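Local coordinates for carbohydrate binding module (Ruminococcus flavefaciens, PDB 4V1K), which probably binds plant cell-wall carbohydrate as a module of the cellulosomal family 9 glycoside hydrolase Cel9A, at residues T42-N47 / V127-E132; F61-T66 / S100-Q105. All blocks are in the same frame, centred on the assembly; numbering follows the deposited sequence. Where two conformers were deposited one is given.

Contact 1: T42-N47 / V127-E132; sequences TEVQVN and VVLKLE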
loop_
_atom_site.group_PDB
_atom_site.type_symbol
_atom_site.label_atom_id
_atom_site.label_comp_id
_atom_site.label_asym_id
_atom_site.label_seq_id
_atom_site.Cartn_x
_atom_site.Cartn_y
_atom_site.Cartn_z
ATOM N N THR A 42 1.198 8.578 8.598
ATOM C CA THR A 42 1.142 7.717 9.774
ATOM C C THR A 42 0.545 6.345 9.492
ATOM O O THR A 42 0.845 5.368 10.202
ATOM C CB THR A 42 0.324 8.380 10.902
ATOM O OG1 THR A 42 -0.937 8.840 10.398
ATOM C CG2 THR A 42 1.088 9.552 11.475
ATOM N N GLU A 43 -0.312 6.264 8.487
ATOM C CA GLU A 43 -0.964 4.992 8.166
ATOM C C GLU A 43 -1.282 4.953 6.672
ATOM O O GLU A 43 -1.636 5.998 6.074
ATOM C CB GLU A 43 -2.231 4.870 9.043
ATOM C CG GLU A 43 -2.940 3.551 9.101
ATOM C CD GLU A 43 -4.057 3.580 10.172
ATOM O OE1 GLU A 43 -3.815 3.925 11.351
ATOM O OE2 GLU A 43 -5.196 3.279 9.842
ATOM N N VAL A 44 -1.229 3.752 6.101
ATOM C CA VAL A 44 -1.719 3.479 4.746
ATOM C C VAL A 44 -2.800 2.402 4.818
ATOM O O VAL A 44 -2.604 1.391 5.478
ATOM C CB VAL A 44 -0.590 2.998 3.825
ATOM C CG1 VAL A 44 -1.086 2.807 2.401
ATOM C CG2 VAL A 44 0.551 3.983 3.820
ATOM N N GLN A 45 -3.933 2.641 4.171
ATOM C CA GLN A 45 -5.015 1.672 4.094
ATOM C C GLN A 45 -5.331 1.339 2.636
ATOM O O GLN A 45 -5.425 2.240 1.793
ATOM C CB GLN A 45 -6.285 2.197 4.769
ATOM C CG GLN A 45 -6.108 2.401 6.256
ATOM C CD GLN A 45 -7.399 2.732 6.976
ATOM O OE1 GLN A 45 -8.275 3.383 6.416
ATOM N NE2 GLN A 45 -7.522 2.284 8.241
ATOM N N VAL A 46 -5.451 0.041 2.357
ATOM C CA VAL A 46 -5.811 -0.453 1.031
ATOM C C VAL A 46 -7.172 -1.164 1.180
ATOM O O VAL A 46 -7.295 -2.175 1.888
ATOM C CB VAL A 46 -4.741 -1.373 0.456
ATOM C CG1 VAL A 46 -5.176 -1.886 -0.916
ATOM C CG2 VAL A 46 -3.394 -0.616 0.364
ATOM N N ASN A 47 -8.178 -0.628 0.493
ATOM C CA ASN A 47 -9.548 -1.162 0.523
ATOM C C ASN A 47 -9.762 -2.043 -0.688
ATOM O O ASN A 47 -9.618 -1.582 -1.836
ATOM C CB ASN A 47 -10.560 -0.022 0.592
ATOM C CG ASN A 47 -10.400 0.781 1.857
ATOM O OD1 ASN A 47 -10.606 0.266 2.950
ATOM N ND2 ASN A 47 -9.991 2.023 1.722
ATOM N N VAL A 127 -6.951 3.536 -2.085
ATOM C CA VAL A 127 -5.765 3.599 -1.244
ATOM C C VAL A 127 -5.857 4.938 -0.497
ATOM O O VAL A 127 -6.115 5.979 -1.110
ATOM C CB VAL A 127 -4.448 3.480 -2.038
ATOM C CG1 VAL A 127 -3.263 3.503 -1.071
ATOM C CG2 VAL A 127 -4.442 2.225 -2.912
ATOM N N VAL A 128 -5.672 4.885 0.826
ATOM C CA VAL A 128 -5.828 6.025 1.724
ATOM C C VAL A 128 -4.541 6.283 2.497
ATOM O O VAL A 128 -3.973 5.357 3.064
ATOM C CB VAL A 128 -6.990 5.805 2.722
ATOM C CG1 VAL A 128 -7.219 7.037 3.580
ATOM C CG2 VAL A 128 -8.278 5.497 1.971
ATOM N N LEU A 129 -4.086 7.534 2.476
ATOM C CA LEU A 129 -2.988 7.984 3.326
ATOM C C LEU A 129 -3.570 8.786 4.478
ATOM O O LEU A 129 -4.346 9.741 4.259
ATOM C CB LEU A 129 -2.003 8.837 2.522
ATOM C CG LEU A 129 -1.437 8.277 1.225
ATOM C CD1 LEU A 129 -0.478 9.302 0.580
ATOM C CD2 LEU A 129 -0.719 6.961 1.453
ATOM N N LYS A 130 -3.259 8.385 5.700
ATOM C CA LYS A 130 -3.595 9.170 6.903
ATOM C C LYS A 130 -2.341 9.914 7.376
ATOM O O LYS A 130 -1.251 9.362 7.365
ATOM C CB LYS A 130 -4.100 8.239 8.013
ATOM C CG LYS A 130 -5.353 7.425 7.655
ATOM C CD LYS A 130 -5.889 6.661 8.864
ATOM C CE LYS A 130 -7.205 5.957 8.550
ATOM N NZ LYS A 130 -7.892 5.431 9.768
ATOM N N LEU A 131 -2.504 11.170 7.788
ATOM C CA LEU A 131 -1.392 12.026 8.142
ATOM C C LEU A 131 -1.359 12.394 9.618
ATOM O O LEU A 131 -2.393 12.380 10.279
ATOM C CB LEU A 131 -1.515 13.338 7.359
ATOM C CG LEU A 131 -1.769 13.216 5.872
ATOM C CD1 LEU A 131 -1.925 14.581 5.239
ATOM C CD2 LEU A 131 -0.654 12.439 5.202
ATOM N N GLU A 132 -0.177 12.833 10.043
ATOM C CA GLU A 132 0.144 13.242 11.401
ATOM C C GLU A 132 -0.007 14.743 11.417
ATOM O O GLU A 132 -1.062 15.276 11.746
ATOM C CB GLU A 132 1.625 12.931 11.630
ATOM C CG GLU A 132 2.058 12.623 13.050
ATOM C CD GLU A 132 3.546 12.846 13.239
ATOM O OE1 GLU A 132 4.356 12.031 12.735
ATOM O OE2 GLU A 132 3.894 13.853 13.889
#
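Lys130 lies alongside Glu43, the two side chains pointing the same way from an antiparallel hydrogen-bonded pair, and it can be followed atom by atom. Its CB rests 4.0 Å from Glu43 CB. With CG beside the backbone N (chi1 -60°) and the rest of the chain extended, CD is carried past the Glu43 carboxylate, and CE runs obliquely against the amide of Gln45, 3.5 Å from Gln45 OE1. The tip, NZ, completes a salt bridge with Glu43 OE2 at 3.5 Å, long enough that its hydrogen bond is weak, and lies equally close to Gln45 NE2. The lysine thus spans Glu43 and Gln45, which sit on the same face of strand 41-49: CD and NZ pass the carboxylate, while CE and NZ lie against the amide.

The backbone bonds are shorter than this weak ion pair. Lys130 N gives its hydrogen to Glu43 O at 2.9 Å and 172°, while Gln45 and Val128 exchange a reciprocal pair of backbone hydrogen bonds. On the opposite face, Val44 CG2 meets Leu129 CD2 at 4.0 Å, side by side, and Val44 CG1 reaches Val127 CG1; Phe33 and Phe61 pack on this aliphatic patch.

Towards Glu132 the register slips. Lys130 O accepts a good bond from Thr42 N at 2.9 Å and a weak one from Glu43 N at 3.4 Å. Two residues facing one is a classic beta bulge, set here between the two inner strands of the four-stranded antiparallel sheet, whose Phe61-covered face is consistent with a beta-sandwich.

Contact 2: F61-T66 / S100-Q105; sequences FGTSTT and SIIQTQ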
loop_
_atom_site.group_PDB
_atom_site.type_symbol
_atom_site.label_atom_id
_atom_site.label_comp_id
_atom_site.label_asym_id
_atom_site.label_seq_id
_atom_site.Cartn_x
_atom_site.Cartn_y
_atom_site.Cartn_z
ATOM N N PHE A 61 4.294 -3.773 2.849
ATOM C CA PHE A 61 4.379 -2.498 2.125
ATOM C C PHE A 61 5.831 -2.047 1.990
ATOM O O PHE A 61 6.669 -2.290 2.864
ATOM C CB PHE A 61 3.584 -1.381 2.818
ATOM C CG PHE A 61 2.084 -1.563 2.765
ATOM C CD1 PHE A 61 1.453 -2.568 3.488
ATOM C CD2 PHE A 61 1.305 -0.728 2.005
ATOM C CE1 PHE A 61 0.078 -2.720 3.447
ATOM C CE2 PHE A 61 -0.069 -0.858 1.971
ATOM C CZ PHE A 61 -0.701 -1.869 2.696
ATOM N N GLY A 62 6.108 -1.365 0.871
ATOM C CA GLY A 62 7.369 -0.668 0.688
ATOM C C GLY A 62 7.152 0.760 0.208
ATOM O O GLY A 62 6.089 1.091 -0.322
ATOM N N THR A 63 8.172 1.589 0.360
ATOM C CA THR A 63 8.099 2.979 -0.076
ATOM C C THR A 63 9.448 3.516 -0.537
ATOM O O THR A 63 10.514 3.183 0.008
ATOM C CB THR A 63 7.525 3.889 1.047
ATOM O OG1 THR A 63 7.432 5.258 0.615
ATOM C CG2 THR A 63 8.396 3.811 2.308
ATOM N N SER A 64 9.381 4.411 -1.530
ATOM C CA SER A 64 10.508 5.280 -1.823
ATOM C C SER A 64 10.870 6.114 -0.570
ATOM O O SER A 64 9.981 6.564 0.143
ATOM C CB SER A 64 10.176 6.249 -2.971
ATOM O OG SER A 64 9.865 5.535 -4.162
ATOM N N THR A 65 12.174 6.334 -0.348
ATOM C CA THR A 65 12.662 7.195 0.708
ATOM C C THR A 65 13.748 8.122 0.186
ATOM O O THR A 65 14.308 7.900 -0.908
ATOM C CB THR A 65 13.238 6.422 1.926
ATOM O OG1 THR A 65 14.521 5.917 1.556
ATOM C CG2 THR A 65 12.321 5.334 2.399
ATOM N N THR A 66 14.128 9.085 1.024
ATOM C CA THR A 66 15.225 10.011 0.712
ATOM C C THR A 66 16.580 9.484 1.231
ATOM O O THR A 66 17.585 10.201 1.111
ATOM C CB THR A 66 14.930 11.378 1.347
ATOM O OG1 THR A 66 14.768 11.221 2.746
ATOM C CG2 THR A 66 13.641 11.965 0.780
ATOM N N SER A 100 9.492 9.561 8.573
ATOM C CA SER A 100 10.310 10.763 8.520
ATOM C C SER A 100 11.129 10.913 7.222
ATOM O O SER A 100 11.583 12.018 6.930
ATOM C CB SER A 100 11.202 10.853 9.757
ATOM O OG SER A 100 12.247 9.959 9.608
ATOM N N ILE A 101 11.279 9.831 6.443
ATOM C CA ILE A 101 12.108 9.853 5.233
ATOM C C ILE A 101 11.366 9.400 3.970
ATOM O O ILE A 101 11.990 9.271 2.907
ATOM C CB ILE A 101 13.415 9.043 5.394
ATOM C CG1 ILE A 101 13.106 7.603 5.763
ATOM C CG2 ILE A 101 14.356 9.735 6.386
ATOM C CD1 ILE A 101 14.282 6.654 5.698
ATOM N N ILE A 102 10.046 9.242 4.038
ATOM C CA ILE A 102 9.293 8.947 2.793
ATOM C C ILE A 102 9.549 10.033 1.727
ATOM O O ILE A 102 9.473 11.264 2.027
ATOM C CB ILE A 102 7.781 8.740 3.052
ATOM C CG1 ILE A 102 7.568 7.402 3.778
ATOM C CG2 ILE A 102 6.957 8.784 1.766
ATOM C CD1 ILE A 102 6.151 7.113 4.248
ATOM N N GLN A 103 9.774 9.557 0.490
ATOM C CA GLN A 103 9.994 10.447 -0.639
ATOM C C GLN A 103 8.718 10.509 -1.472
ATOM O O GLN A 103 8.382 9.580 -2.200
ATOM C CB GLN A 103 11.177 9.963 -1.501
ATOM C CG GLN A 103 11.369 10.771 -2.781
ATOM C CD GLN A 103 11.677 12.229 -2.515
ATOM O OE1 GLN A 103 10.792 12.987 -2.131
ATOM N NE2 GLN A 103 12.933 12.648 -2.777
ATOM N N THR A 104 7.975 11.608 -1.329
ATOM C CA THR A 104 6.767 11.827 -2.139
ATOM C C THR A 104 7.019 12.524 -3.475
ATOM O O THR A 104 6.123 12.561 -4.352
ATOM C CB THR A 104 5.711 12.661 -1.372
ATOM O OG1 THR A 104 6.227 13.954 -1.042
ATOM C CG2 THR A 104 5.278 11.945 -0.114
ATOM N N GLN A 105 8.223 13.052 -3.649
ATOM C CA GLN A 105 8.590 13.826 -4.841
ATOM C C GLN A 105 9.354 12.981 -5.863
ATOM O O GLN A 105 9.801 11.856 -5.571
ATOM C CB GLN A 105 9.492 14.989 -4.420
ATOM C CG GLN A 105 8.925 15.857 -3.289
ATOM C CD GLN A 105 9.752 17.094 -3.024
ATOM O OE1 GLN A 105 9.958 17.907 -3.907
ATOM N NE2 GLN A 105 10.226 17.244 -1.795
#
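Thr65 and Ile102 meet through a single backbone bridge, CA to CA 4.3 Å, held on one side by Gln103 N donating to Ser64 O (3.0 Å, 175°) and on the other by Thr66 N donating to Ile101 O at 2.9 Å. Gln103 N stands above the Ser64 carbonyl plane. From the opposite face of that plane Thr63 OG1 also donates to Ser64 O, at 2.9 Å, so this oxygen is gripped from both faces.

The hydroxyl gets there because OG1 lies opposite the backbone N (chi1 -179°); it also bonds to Tyr30 OH and packs 3.7 Å from Ile102 CG2, the two side chains crossing at about a right angle. The bridge fastens the end of strand 55-64, a member of the second antiparallel sheet, to the irregular loop between helix 96-99 and strand 109-114. A valine at Thr63 would probably leave Tyr30 OH without this mate and remove the grip on Ser64 O from the face away from Gln103 N.

Beyond the strand, Ile101 CD1 runs beside Thr65 CB at 3.9 Å, both side chains pointing the same way. Gln103 CB presses on the carbonyl group of Thr65, 3.6 Å from Thr65 C. The Gln103 chain then bends at chi2 (62°), bringing Gln103 NE2 across Thr66 CG2 at 3.7 Å. OE1 of the same amide turns back to accept Gln105 N, which approaches from above the amide plane.

In the fold
Contact 1 joins two inner strands of the four-stranded sheet, its centre about 8 Å from that of the chain; contact 2, its centre about 12 Å out, ties the end of a strand of the other sheet to a loop. Both are partly buried, yet contact 1 combines a continuous strand pairing with one mostly polar face, bearing an ion pair, and one aliphatic face, whereas contact 2 relies on a single backbone bridge with two hydrogen bonds, flanked by packing of Ile101, Ile102 and Gln103 on the threonines. They share no element, but strands 41-49 and 55-64 are consecutive, and Phe61 links them: Phe61 CE2 packs 3.7 Å from Val46 CG2, between the sheets. Contact 2 is nested within the chain loop that contact 1 closes.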